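Local coordinates for protein REP-associated tyrosine transposase (Escherichia coli, PDB 4ER8) that binds single-stranded and hairpin DNA of repeated extragenic palindromes and cleaves and recombines the mosaic elements that these repeats build, at residues 6-20 with 93-105. Residues are numbered along the deposited sequence; the frame is centred on the assembly and turned at random.
Sequences RYYIKGGTWFFTVNL and IWQPRFWEHAIRN. With nucleotides of chain B.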
ATOM      1  N   ARG A   6      16.477   2.345   6.611  1.00 39.58           N
ATOM      2  CA  ARG A   6      15.277   1.620   6.964  1.00 39.41           C
ATOM      3  C   ARG A   6      15.112   1.641   8.476  1.00 40.69           C
ATOM      4  O   ARG A   6      16.066   1.506   9.239  1.00 41.32           O
ATOM      5  CB  ARG A   6      15.287   0.219   6.407  1.00 38.93           C
ATOM      6  CG  ARG A   6      15.208   0.145   4.871  1.00 40.74           C
ATOM      7  CD  ARG A   6      14.158   1.070   4.264  1.00 42.64           C
ATOM      8  NE  ARG A   6      13.752   0.681   2.911  1.00 44.24           N
ATOM      9  CZ  ARG A   6      12.958   1.399   2.107  1.00 42.37           C
ATOM     10  NH1 ARG A   6      12.503   2.578   2.471  1.00 40.99           N
ATOM     11  NH2 ARG A   6      12.618   0.935   0.921  1.00 41.98           N
ATOM     12  N   TYR A   7      13.900   1.871   8.928  1.00 41.19           N
ATOM     13  CA  TYR A   7      13.699   1.924  10.342  1.00 42.66           C
ATOM     14  C   TYR A   7      13.189   0.532  10.755  1.00 41.83           C
ATOM     15  O   TYR A   7      12.026   0.186  10.549  1.00 41.75           O
ATOM     16  CB  TYR A   7      12.741   3.076  10.585  1.00 43.64           C
ATOM     17  CG  TYR A   7      12.329   3.504  11.969  1.00 46.79           C
ATOM     18  CD1 TYR A   7      11.826   2.585  12.903  1.00 51.26           C
ATOM     19  CD2 TYR A   7      12.278   4.871  12.282  1.00 48.25           C
ATOM     20  CE1 TYR A   7      11.339   3.022  14.159  1.00 53.51           C
ATOM     21  CE2 TYR A   7      11.810   5.323  13.511  1.00 51.72           C
ATOM     22  CZ  TYR A   7      11.335   4.403  14.455  1.00 54.80           C
ATOM     23  OH  TYR A   7      10.848   4.856  15.683  1.00 57.00           O
ATOM     24  N   TYR A   8      14.097  -0.277  11.296  1.00 40.85           N
ATOM     25  CA  TYR A   8      13.764  -1.671  11.633  1.00 40.36           C
ATOM     26  C   TYR A   8      13.431  -1.821  13.097  1.00 40.57           C
ATOM     27  O   TYR A   8      14.211  -1.443  13.967  1.00 40.32           O
ATOM     28  CB  TYR A   8      14.912  -2.627  11.299  1.00 39.53           C
ATOM     29  CG  TYR A   8      15.167  -2.869   9.829  1.00 35.95           C
ATOM     30  CD1 TYR A   8      16.370  -2.491   9.242  1.00 34.28           C
ATOM     31  CD2 TYR A   8      14.230  -3.477   9.036  1.00 32.99           C
ATOM     32  CE1 TYR A   8      16.624  -2.750   7.916  1.00 33.37           C
ATOM     33  CE2 TYR A   8      14.471  -3.717   7.679  1.00 31.24           C
ATOM     34  CZ  TYR A   8      15.660  -3.343   7.132  1.00 32.09           C
ATOM     35  OH  TYR A   8      15.916  -3.599   5.801  1.00 31.64           O
ATOM     36  N   ILE A   9      12.254  -2.359  13.372  1.00 41.33           N
ATOM     37  CA  ILE A   9      11.885  -2.601  14.758  1.00 42.14           C
ATOM     38  C   ILE A   9      11.032  -3.827  14.767  1.00 41.84           C
ATOM     39  O   ILE A   9      10.090  -3.933  13.995  1.00 41.35           O
ATOM     40  CB  ILE A   9      11.212  -1.368  15.456  1.00 42.16           C
ATOM     41  CG1 ILE A   9      11.070  -1.619  16.974  1.00 44.15           C
ATOM     42  CG2 ILE A   9       9.872  -1.068  14.864  1.00 41.71           C
ATOM     43  CD1 ILE A   9      10.863  -0.339  17.869  1.00 42.78           C
ATOM     44  N   LYS A  10      11.381  -4.773  15.628  1.00 42.53           N
ATOM     45  CA  LYS A  10      10.638  -6.042  15.645  1.00 43.42           C
ATOM     46  C   LYS A  10       9.218  -5.834  16.146  1.00 42.51           C
ATOM     47  O   LYS A  10       9.007  -5.092  17.085  1.00 42.40           O
ATOM     48  CB  LYS A  10      11.378  -7.107  16.451  1.00 43.75           C
ATOM     49  CG  LYS A  10      12.704  -7.515  15.800  1.00 47.09           C
ATOM     50  CD  LYS A  10      13.505  -8.444  16.713  1.00 52.37           C
ATOM     51  CE  LYS A  10      14.782  -8.897  16.019  1.00 55.17           C
ATOM     52  NZ  LYS A  10      15.326 -10.093  16.723  1.00 58.26           N
ATOM     53  N   GLY A  11       8.263  -6.493  15.489  1.00 42.43           N
ATOM     54  CA  GLY A  11       6.832  -6.377  15.774  1.00 41.69           C
ATOM     55  C   GLY A  11       6.169  -5.111  15.234  1.00 41.47           C
ATOM     56  O   GLY A  11       4.969  -4.897  15.418  1.00 41.56           O
ATOM     57  N   GLY A  12       6.954  -4.288  14.538  1.00 41.29           N
ATOM     58  CA  GLY A  12       6.559  -2.941  14.170  1.00 39.88           C
ATOM     59  C   GLY A  12       5.453  -2.819  13.152  1.00 39.04           C
ATOM     60  O   GLY A  12       5.108  -3.781  12.464  1.00 39.12           O
ATOM     61  N   THR A  13       4.924  -1.602  13.051  1.00 37.80           N
ATOM     62  CA  THR A  13       3.892  -1.300  12.112  1.00 36.16           C
ATOM     63  C   THR A  13       4.444  -0.214  11.217  1.00 35.99           C
ATOM     64  O   THR A  13       5.137   0.679  11.702  1.00 36.93           O
ATOM     65  CB  THR A  13       2.632  -0.840  12.872  1.00 36.37           C
ATOM     66  OG1 THR A  13       2.066  -1.980  13.567  1.00 37.32           O
ATOM     67  CG2 THR A  13       1.582  -0.281  11.907  1.00 34.20           C
ATOM     68  N   TRP A  14       4.166  -0.283   9.918  1.00 34.87           N
ATOM     69  CA  TRP A  14       4.665   0.713   8.995  1.00 34.03           C
ATOM     70  C   TRP A  14       3.685   0.996   7.860  1.00 34.22           C
ATOM     71  O   TRP A  14       2.778   0.191   7.556  1.00 33.71           O
ATOM     72  CB  TRP A  14       5.953   0.244   8.317  1.00 33.91           C
ATOM     73  CG  TRP A  14       7.167  -0.071   9.151  1.00 33.04           C
ATOM     74  CD1 TRP A  14       8.253   0.755   9.369  1.00 33.75           C
ATOM     75  CD2 TRP A  14       7.478  -1.309   9.789  1.00 28.90           C
ATOM     76  NE1 TRP A  14       9.199   0.092  10.119  1.00 33.35           N
ATOM     77  CE2 TRP A  14       8.738  -1.166  10.394  1.00 31.49           C
ATOM     78  CE3 TRP A  14       6.808  -2.514   9.916  1.00 30.02           C
ATOM     79  CZ2 TRP A  14       9.318  -2.171  11.134  1.00 33.25           C
ATOM     80  CZ3 TRP A  14       7.370  -3.504  10.609  1.00 30.03           C
ATOM     81  CH2 TRP A  14       8.627  -3.344  11.219  1.00 32.70           C
ATOM     82  N   PHE A  15       3.938   2.136   7.208  1.00 33.77           N
ATOM     83  CA  PHE A  15       3.185   2.616   6.064  1.00 32.43           C
ATOM     84  C   PHE A  15       4.154   2.585   4.891  1.00 32.45           C
ATOM     85  O   PHE A  15       5.333   2.946   5.078  1.00 32.38           O
ATOM     86  CB  PHE A  15       2.795   4.060   6.309  1.00 32.22           C
ATOM     87  CG  PHE A  15       2.196   4.745   5.093  1.00 30.57           C
ATOM     88  CD1 PHE A  15       0.874   4.618   4.803  1.00 28.16           C
ATOM     89  CD2 PHE A  15       2.991   5.488   4.233  1.00 29.70           C
ATOM     90  CE1 PHE A  15       0.333   5.235   3.673  1.00 30.12           C
ATOM     91  CE2 PHE A  15       2.468   6.104   3.139  1.00 28.64           C
ATOM     92  CZ  PHE A  15       1.132   6.000   2.867  1.00 29.46           C
ATOM     93  N   PHE A  16       3.672   2.190   3.706  1.00 31.06           N
ATOM     94  CA  PHE A  16       4.543   2.036   2.549  1.00 31.11           C
ATOM     95  C   PHE A  16       3.855   2.566   1.314  1.00 32.10           C
ATOM     96  O   PHE A  16       2.640   2.624   1.269  1.00 33.01           O
ATOM     97  CB  PHE A  16       4.899   0.572   2.277  1.00 30.77           C
ATOM     98  CG  PHE A  16       5.539  -0.155   3.413  1.00 27.80           C
ATOM     99  CD1 PHE A  16       4.816  -1.033   4.170  1.00 29.44           C
ATOM    100  CD2 PHE A  16       6.850  -0.007   3.694  1.00 30.42           C
ATOM    101  CE1 PHE A  16       5.401  -1.788   5.183  1.00 30.02           C
ATOM    102  CE2 PHE A  16       7.460  -0.751   4.749  1.00 31.61           C
ATOM    103  CZ  PHE A  16       6.722  -1.641   5.483  1.00 28.13           C
ATOM    104  N   THR A  17       4.638   2.946   0.310  1.00 32.93           N
ATOM    105  CA  THR A  17       4.123   3.489  -0.944  1.00 33.53           C
ATOM    106  C   THR A  17       5.015   2.831  -1.965  1.00 34.98           C
ATOM    107  O   THR A  17       6.273   2.933  -1.899  1.00 35.34           O
ATOM    108  CB  THR A  17       4.283   5.034  -1.041  1.00 33.44           C
ATOM    109  OG1 THR A  17       3.373   5.693  -0.136  1.00 34.05           O
ATOM    110  CG2 THR A  17       3.930   5.524  -2.442  1.00 34.98           C
ATOM    111  N   VAL A  18       4.391   2.090  -2.883  1.00 35.47           N
ATOM    112  CA  VAL A  18       5.131   1.443  -3.957  1.00 35.99           C
ATOM    113  C   VAL A  18       4.528   1.945  -5.282  1.00 37.68           C
ATOM    114  O   VAL A  18       3.298   1.896  -5.514  1.00 38.17           O
ATOM    115  CB  VAL A  18       5.030  -0.037  -3.840  1.00 35.82           C
ATOM    116  CG1 VAL A  18       5.577  -0.679  -5.039  1.00 37.05           C
ATOM    117  CG2 VAL A  18       5.722  -0.546  -2.556  1.00 36.19           C
ATOM    118  N   ASN A  19       5.397   2.481  -6.128  1.00 38.82           N
ATOM    119  CA  ASN A  19       4.968   3.064  -7.372  1.00 39.32           C
ATOM    120  C   ASN A  19       5.430   2.247  -8.535  1.00 40.23           C
ATOM    121  O   ASN A  19       6.529   1.692  -8.547  1.00 39.45           O
ATOM    122  CB  ASN A  19       5.536   4.460  -7.547  1.00 39.54           C
ATOM    123  CG  ASN A  19       4.968   5.463  -6.563  1.00 40.72           C
ATOM    124  OD1 ASN A  19       5.713   6.048  -5.792  1.00 40.88           O
ATOM    125  ND2 ASN A  19       3.658   5.684  -6.598  1.00 45.24           N
ATOM    126  N   LEU A  20       4.560   2.191  -9.532  1.00 42.26           N
ATOM    127  CA  LEU A  20       4.914   1.702 -10.838  1.00 43.72           C
ATOM    128  C   LEU A  20       5.711   2.840 -11.463  1.00 45.46           C
ATOM    129  O   LEU A  20       5.389   4.046 -11.236  1.00 45.29           O
ATOM    130  CB  LEU A  20       3.647   1.439 -11.625  1.00 43.01           C
ATOM    131  CG  LEU A  20       3.515   0.038 -12.182  1.00 43.24           C
ATOM    132  CD1 LEU A  20       4.056  -0.998 -11.214  1.00 42.59           C
ATOM    133  CD2 LEU A  20       2.078  -0.209 -12.480  1.00 42.42           C
ATOM    134  N   ILE A  93       9.153  -2.823 -14.240  1.00 55.61           N
ATOM    135  CA  ILE A  93       7.955  -2.004 -14.062  1.00 53.46           C
ATOM    136  C   ILE A  93       7.954  -1.125 -12.804  1.00 51.82           C
ATOM    137  O   ILE A  93       7.335  -0.072 -12.807  1.00 51.93           O
ATOM    138  CB  ILE A  93       6.693  -2.880 -14.050  1.00 53.88           C
ATOM    139  CG1 ILE A  93       6.733  -3.872 -12.861  1.00 52.83           C
ATOM    140  CG2 ILE A  93       6.538  -3.562 -15.417  1.00 53.11           C
ATOM    141  CD1 ILE A  93       5.599  -4.903 -12.828  1.00 51.80           C
ATOM    142  N   TRP A  94       8.638  -1.572 -11.749  1.00 49.30           N
ATOM    143  CA  TRP A  94       8.601  -0.933 -10.428  1.00 46.77           C
ATOM    144  C   TRP A  94       9.468   0.296 -10.279  1.00 44.38           C
ATOM    145  O   TRP A  94      10.608   0.278 -10.697  1.00 43.85           O
ATOM    146  CB  TRP A  94       9.077  -1.949  -9.382  1.00 47.03           C
ATOM    147  CG  TRP A  94       8.124  -3.115  -9.276  1.00 50.13           C
ATOM    148  CD1 TRP A  94       8.367  -4.426  -9.618  1.00 51.58           C
ATOM    149  CD2 TRP A  94       6.755  -3.061  -8.845  1.00 50.47           C
ATOM    150  NE1 TRP A  94       7.227  -5.186  -9.417  1.00 52.58           N
ATOM    151  CE2 TRP A  94       6.232  -4.374  -8.936  1.00 51.82           C
ATOM    152  CE3 TRP A  94       5.926  -2.032  -8.380  1.00 51.63           C
ATOM    153  CZ2 TRP A  94       4.918  -4.685  -8.574  1.00 53.36           C
ATOM    154  CZ3 TRP A  94       4.614  -2.336  -8.014  1.00 53.42           C
ATOM    155  CH2 TRP A  94       4.122  -3.654  -8.120  1.00 54.46           C
ATOM    156  N   GLN A  95       8.979   1.347  -9.630  1.00 41.93           N
ATOM    157  CA  GLN A  95       9.945   2.275  -9.035  1.00 40.04           C
ATOM    158  C   GLN A  95      10.811   1.486  -8.024  1.00 39.37           C
ATOM    159  O   GLN A  95      10.302   0.763  -7.175  1.00 40.00           O
ATOM    160  CB  GLN A  95       9.314   3.526  -8.407  1.00 39.19           C
ATOM    161  CG  GLN A  95      10.208   4.188  -7.356  1.00 37.07           C
ATOM    162  CD  GLN A  95       9.840   5.604  -7.036  1.00 36.54           C
ATOM    163  OE1 GLN A  95       8.687   5.998  -7.140  1.00 42.74           O
ATOM    164  NE2 GLN A  95      10.813   6.390  -6.635  1.00 37.02           N
ATOM    165  N   PRO A  96      12.132   1.556  -8.180  1.00 38.66           N
ATOM    166  CA  PRO A  96      13.003   0.821  -7.285  1.00 38.18           C
ATOM    167  C   PRO A  96      12.694   1.118  -5.820  1.00 37.88           C
ATOM    168  O   PRO A  96      12.211   2.207  -5.472  1.00 37.13           O
ATOM    169  CB  PRO A  96      14.398   1.381  -7.653  1.00 38.16           C
ATOM    170  CG  PRO A  96      14.291   1.614  -9.141  1.00 37.11           C
ATOM    171  CD  PRO A  96      12.889   2.222  -9.259  1.00 38.04           C
ATOM    172  N   ARG A  97      13.015   0.142  -4.978  1.00 37.45           N
ATOM    173  CA  ARG A  97      12.678   0.148  -3.570  1.00 36.02           C
ATOM    174  C   ARG A  97      11.260   0.697  -3.342  1.00 35.65           C
ATOM    175  O   ARG A  97      10.350   0.358  -4.099  1.00 33.68           O
ATOM    176  CB  ARG A  97      13.771   0.848  -2.790  1.00 35.87           C
ATOM    177  CG  ARG A  97      15.164   0.428  -3.269  1.00 35.64           C
ATOM    178  CD  ARG A  97      16.267   1.170  -2.541  1.00 36.89           C
ATOM    179  NE  ARG A  97      16.267   0.873  -1.115  1.00 41.11           N
ATOM    180  CZ  ARG A  97      17.113   1.378  -0.226  1.00 41.92           C
ATOM    181  NH1 ARG A  97      18.073   2.198  -0.620  1.00 43.11           N
ATOM    182  NH2 ARG A  97      17.024   1.033   1.055  1.00 43.00           N
ATOM    183  N   PHE A  98      11.079   1.507  -2.294  1.00 36.10           N
ATOM    184  CA  PHE A  98       9.755   1.921  -1.814  1.00 36.36           C
ATOM    185  C   PHE A  98       9.899   2.878  -0.620  1.00 37.08           C
ATOM    186  O   PHE A  98      10.943   2.897   0.052  1.00 37.86           O
ATOM    187  CB  PHE A  98       8.939   0.700  -1.372  1.00 35.28           C
ATOM    188  CG  PHE A  98       9.620  -0.122  -0.321  1.00 34.82           C
ATOM    189  CD1 PHE A  98       9.424   0.154   1.040  1.00 34.57           C
ATOM    190  CD2 PHE A  98      10.454  -1.200  -0.671  1.00 32.67           C
ATOM    191  CE1 PHE A  98      10.071  -0.596   2.035  1.00 30.51           C
ATOM    192  CE2 PHE A  98      11.084  -1.973   0.329  1.00 31.03           C
ATOM    193  CZ  PHE A  98      10.912  -1.647   1.681  1.00 31.07           C
ATOM    194  N   TRP A  99       8.835   3.638  -0.338  1.00 36.32           N
ATOM    195  CA  TRP A  99       8.804   4.542   0.779  1.00 35.61           C
ATOM    196  C   TRP A  99       8.319   3.816   2.017  1.00 35.78           C
ATOM    197  O   TRP A  99       7.344   3.085   1.949  1.00 35.66           O
ATOM    198  CB  TRP A  99       7.895   5.730   0.449  1.00 35.74           C
ATOM    199  CG  TRP A  99       7.594   6.629   1.632  1.00 35.65           C
ATOM    200  CD1 TRP A  99       6.506   6.566   2.472  1.00 34.80           C
ATOM    201  CD2 TRP A  99       8.382   7.723   2.082  1.00 35.17           C
ATOM    202  NE1 TRP A  99       6.579   7.550   3.423  1.00 33.36           N
ATOM    203  CE2 TRP A  99       7.731   8.267   3.220  1.00 35.58           C
ATOM    204  CE3 TRP A  99       9.583   8.302   1.639  1.00 36.30           C
ATOM    205  CZ2 TRP A  99       8.243   9.372   3.920  1.00 37.13           C
ATOM    206  CZ3 TRP A  99      10.109   9.388   2.355  1.00 37.76           C
ATOM    207  CH2 TRP A  99       9.435   9.912   3.475  1.00 37.17           C
ATOM    208  N   GLU A 100       9.000   4.036   3.148  1.00 35.76           N
ATOM    209  CA  GLU A 100       8.688   3.378   4.427  1.00 34.55           C
ATOM    210  C   GLU A 100       8.592   4.390   5.533  1.00 35.14           C
ATOM    211  O   GLU A 100       9.483   5.259   5.695  1.00 35.42           O
ATOM    212  CB  GLU A 100       9.774   2.396   4.832  1.00 34.23           C
ATOM    213  CG  GLU A 100       9.724   1.947   6.364  1.00 34.82           C
ATOM    214  CD  GLU A 100      10.592   2.823   7.279  1.00 34.38           C
ATOM    215  OE1 GLU A 100      10.084   3.469   8.236  1.00 31.72           O
ATOM    216  OE2 GLU A 100      11.804   2.883   7.009  1.00 35.39           O
ATOM    217  N   HIS A 101       7.543   4.271   6.337  1.00 35.08           N
ATOM    218  CA  HIS A 101       7.437   5.109   7.503  1.00 35.94           C
ATOM    219  C   HIS A 101       6.845   4.357   8.679  1.00 37.00           C
ATOM    220  O   HIS A 101       5.747   3.749   8.589  1.00 37.04           O
ATOM    221  CB  HIS A 101       6.647   6.388   7.208  1.00 35.81           C
ATOM    222  CG  HIS A 101       6.177   7.099   8.445  1.00 35.64           C
ATOM    223  ND1 HIS A 101       6.982   7.972   9.153  1.00 33.59           N
ATOM    224  CD2 HIS A 101       4.995   7.042   9.112  1.00 33.32           C
ATOM    225  CE1 HIS A 101       6.313   8.421  10.202  1.00 34.50           C
ATOM    226  NE2 HIS A 101       5.100   7.885  10.191  1.00 34.49           N
ATOM    227  N   ALA A 102       7.584   4.408   9.780  1.00 37.92           N
ATOM    228  CA  ALA A 102       7.234   3.695  10.993  1.00 39.24           C
ATOM    229  C   ALA A 102       6.143   4.434  11.767  1.00 41.22           C
ATOM    230  O   ALA A 102       6.331   5.626  12.133  1.00 40.95           O
ATOM    231  CB  ALA A 102       8.441   3.581  11.833  1.00 38.68           C
ATOM    232  N   ILE A 103       5.041   3.722  12.062  1.00 42.60           N
ATOM    233  CA  ILE A 103       3.974   4.278  12.888  1.00 44.24           C
ATOM    234  C   ILE A 103       4.111   3.959  14.376  1.00 46.52           C
ATOM    235  O   ILE A 103       3.926   2.827  14.802  1.00 46.42           O
ATOM    236  CB  ILE A 103       2.629   3.811  12.427  1.00 43.94           C
ATOM    237  CG1 ILE A 103       2.340   4.423  11.073  1.00 41.49           C
ATOM    238  CG2 ILE A 103       1.556   4.233  13.428  1.00 44.26           C
ATOM    239  CD1 ILE A 103       1.386   3.669  10.308  1.00 37.80           C
ATOM    240  N   ARG A 104       4.374   5.002  15.162  1.00 49.15           N
ATOM    241  CA  ARG A 104       4.697   4.868  16.581  1.00 51.17           C
ATOM    242  C   ARG A 104       3.508   5.070  17.548  1.00 51.42           C
ATOM    243  O   ARG A 104       3.650   4.750  18.730  1.00 52.19           O
ATOM    244  CB  ARG A 104       5.825   5.848  16.943  1.00 51.78           C
ATOM    245  CG  ARG A 104       7.207   5.568  16.296  1.00 58.03           C
ATOM    246  CD  ARG A 104       7.280   5.815  14.707  1.00 67.57           C
ATOM    247  NE  ARG A 104       7.475   7.208  14.213  1.00 71.33           N
ATOM    248  CZ  ARG A 104       6.503   8.129  14.045  1.00 72.38           C
ATOM    249  NH1 ARG A 104       5.207   7.860  14.325  1.00 70.37           N
ATOM    250  NH2 ARG A 104       6.835   9.338  13.592  1.00 71.84           N
ATOM    251  N   ASN A 105       2.360   5.588  17.071  1.00 51.23           N
ATOM    252  CA  ASN A 105       1.176   5.906  17.929  1.00 50.73           C
ATOM    253  C   ASN A 105      -0.150   5.851  17.195  1.00 50.77           C
ATOM    254  O   ASN A 105      -0.187   6.025  15.960  1.00 50.67           O
ATOM    255  CB  ASN A 105       1.294   7.310  18.553  1.00 50.03           C
ATOM    256  CG  ASN A 105       1.195   8.415  17.517  1.00 50.93           C
ATOM    257  OD1 ASN A 105       2.206   8.958  17.059  1.00 53.53           O
ATOM    258  ND2 ASN A 105      -0.016   8.752  17.138  1.00 51.06           N
TER
ATOM    259  P    DA B   3      16.046  10.693   1.100  1.00 39.60           P
ATOM    260  OP1  DA B   3      16.902   9.603   0.630  1.00 39.72           O
ATOM    261  OP2  DA B   3      16.770  11.940   1.371  1.00 44.55           O
ATOM    262  O5'  DA B   3      14.750  11.069   0.246  1.00 38.22           O
ATOM    263  C5'  DA B   3      13.791  10.106  -0.133  1.00 39.10           C
ATOM    264  C4'  DA B   3      14.347   9.272  -1.297  1.00 38.96           C
ATOM    265  O4'  DA B   3      13.406   8.236  -1.654  1.00 36.53           O
ATOM    266  C3'  DA B   3      14.671   9.990  -2.583  1.00 36.67           C
ATOM    267  O3'  DA B   3      15.665   9.263  -3.187  1.00 40.56           O
ATOM    268  C2'  DA B   3      13.368   9.841  -3.357  1.00 38.64           C
ATOM    269  C1'  DA B   3      12.972   8.409  -2.976  1.00 38.27           C
ATOM    270  N9   DA B   3      11.556   8.035  -2.900  1.00 36.36           N
ATOM    271  C8   DA B   3      10.488   8.792  -2.500  1.00 35.71           C
ATOM    272  N7   DA B   3       9.352   8.138  -2.522  1.00 35.07           N
ATOM    273  C5   DA B   3       9.693   6.872  -2.976  1.00 34.48           C
ATOM    274  C6   DA B   3       8.935   5.702  -3.229  1.00 35.70           C
ATOM    275  N6   DA B   3       7.587   5.574  -3.054  1.00 35.87           N
ATOM    276  N1   DA B   3       9.632   4.626  -3.639  1.00 34.92           N
ATOM    277  C2   DA B   3      10.942   4.730  -3.803  1.00 34.50           C
ATOM    278  N3   DA B   3      11.739   5.772  -3.623  1.00 34.34           N
ATOM    279  C4   DA B   3      11.045   6.806  -3.193  1.00 33.83           C
ATOM    280  P    DC B  31      14.996  -2.106   1.286  1.00 37.01           P
ATOM    281  OP1  DC B  31      14.221  -2.039   2.521  1.00 39.53           O
ATOM    282  OP2  DC B  31      14.897  -1.090   0.253  1.00 33.18           O
ATOM    283  O5'  DC B  31      16.522  -2.243   1.718  1.00 36.35           O
ATOM    284  C5'  DC B  31      16.984  -3.107   2.788  1.00 34.56           C
ATOM    285  C4'  DC B  31      18.461  -2.826   3.080  1.00 32.32           C
ATOM    286  O4'  DC B  31      19.178  -3.194   1.870  1.00 31.76           O
ATOM    287  C3'  DC B  31      18.823  -1.349   3.362  1.00 32.73           C
ATOM    288  O3'  DC B  31      19.358  -1.380   4.610  1.00 36.41           O
ATOM    289  C2'  DC B  31      19.919  -0.992   2.376  1.00 32.18           C
ATOM    290  C1'  DC B  31      20.248  -2.310   1.690  1.00 34.09           C
ATOM    291  N1   DC B  31      20.285  -2.146   0.245  1.00 39.76           N
ATOM    292  C2   DC B  31      21.479  -2.332  -0.431  1.00 38.39           C
ATOM    293  O2   DC B  31      22.450  -2.640   0.278  1.00 38.22           O
ATOM    294  N3   DC B  31      21.481  -2.166  -1.786  1.00 37.47           N
ATOM    295  C4   DC B  31      20.371  -1.829  -2.476  1.00 39.31           C
ATOM    296  N4   DC B  31      20.370  -1.671  -3.839  1.00 37.59           N
ATOM    297  C5   DC B  31      19.157  -1.620  -1.771  1.00 40.89           C
ATOM    298  C6   DC B  31      19.153  -1.790  -0.442  1.00 42.54           C
ATOM    299  O5'  DG B   1      13.071  12.686  12.169  1.00 36.25           O
ATOM    300  C5'  DG B   1      14.418  12.979  11.696  1.00 37.07           C
ATOM    301  C4'  DG B   1      14.968  11.970  10.706  1.00 38.98           C
ATOM    302  O4'  DG B   1      14.693  10.578  11.155  1.00 39.13           O
ATOM    303  C3'  DG B   1      14.332  12.059   9.322  1.00 39.10           C
ATOM    304  O3'  DG B   1      14.838  13.146   8.593  1.00 39.90           O
ATOM    305  C2'  DG B   1      14.767  10.689   8.786  1.00 38.55           C
ATOM    306  C1'  DG B   1      14.577   9.770  10.003  1.00 36.18           C
ATOM    307  N9   DG B   1      13.268   9.210  10.171  1.00 37.23           N
ATOM    308  C8   DG B   1      12.278   9.740  10.977  1.00 36.37           C
ATOM    309  N7   DG B   1      11.160   9.013  10.938  1.00 37.72           N
ATOM    310  C5   DG B   1      11.439   7.932  10.102  1.00 34.71           C
ATOM    311  C6   DG B   1      10.628   6.831   9.742  1.00 34.98           C
ATOM    312  O6   DG B   1       9.454   6.627  10.117  1.00 36.00           O
ATOM    313  N1   DG B   1      11.269   5.926   8.863  1.00 33.50           N
ATOM    314  C2   DG B   1      12.559   6.132   8.430  1.00 34.32           C
ATOM    315  N2   DG B   1      13.026   5.212   7.590  1.00 29.46           N
ATOM    316  N3   DG B   1      13.344   7.175   8.773  1.00 35.06           N
ATOM    317  C4   DG B   1      12.729   8.042   9.606  1.00 36.15           C
TER
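A bend at chi2 (-45°) turns the guanidinium of Arg6 onto Phe98, whose ring stands between its own backbone N and carbonyl carbon (chi1 57°). The guanidinium lies nearly flat over that ring, CZ 3.8 Å from the Phe98 ring centroid, a cation-pi stack. In its own plane NH1 and NH2 both grip Phe98 O, Arg6 NH2 at 2.7 Å, while Arg6 NE reaches OP1 of nucleotide DC31 of chain B at 2.8 Å. Arg97 NE holds OP2 of the same phosphate, which probably offsets the like charges of the two arginines. With an alanine in place of Arg6, Phe98 O would probably lose both donors, one face of the ring its cover and OP1 its NE partner. Glu100 reads the guanine edge of DG1 of chain B, OE1 taking N1 and OE2 taking N2 at 2.7 Å. Tyr7 N braces the carboxylate from above its plane, 3.0 Å from Glu100 OE2. Ala102 CB sits over the centre of the Tyr7 ring, a CH-pi contact, and Ala102 N donates to O6 of DG1 of chain B at 2.9 Å. Phe15 with His101 and Thr17 with Trp99 form antiparallel hydrogen-bonded pairs, Phe15 N to His101 O at 2.8 Å. Thus DNA-holding edge strand 99-102 joins central strand 13-19 in the antiparallel sheet of the HUH nuclease fold, whose Phe15 and Thr17 face looks to the nickel.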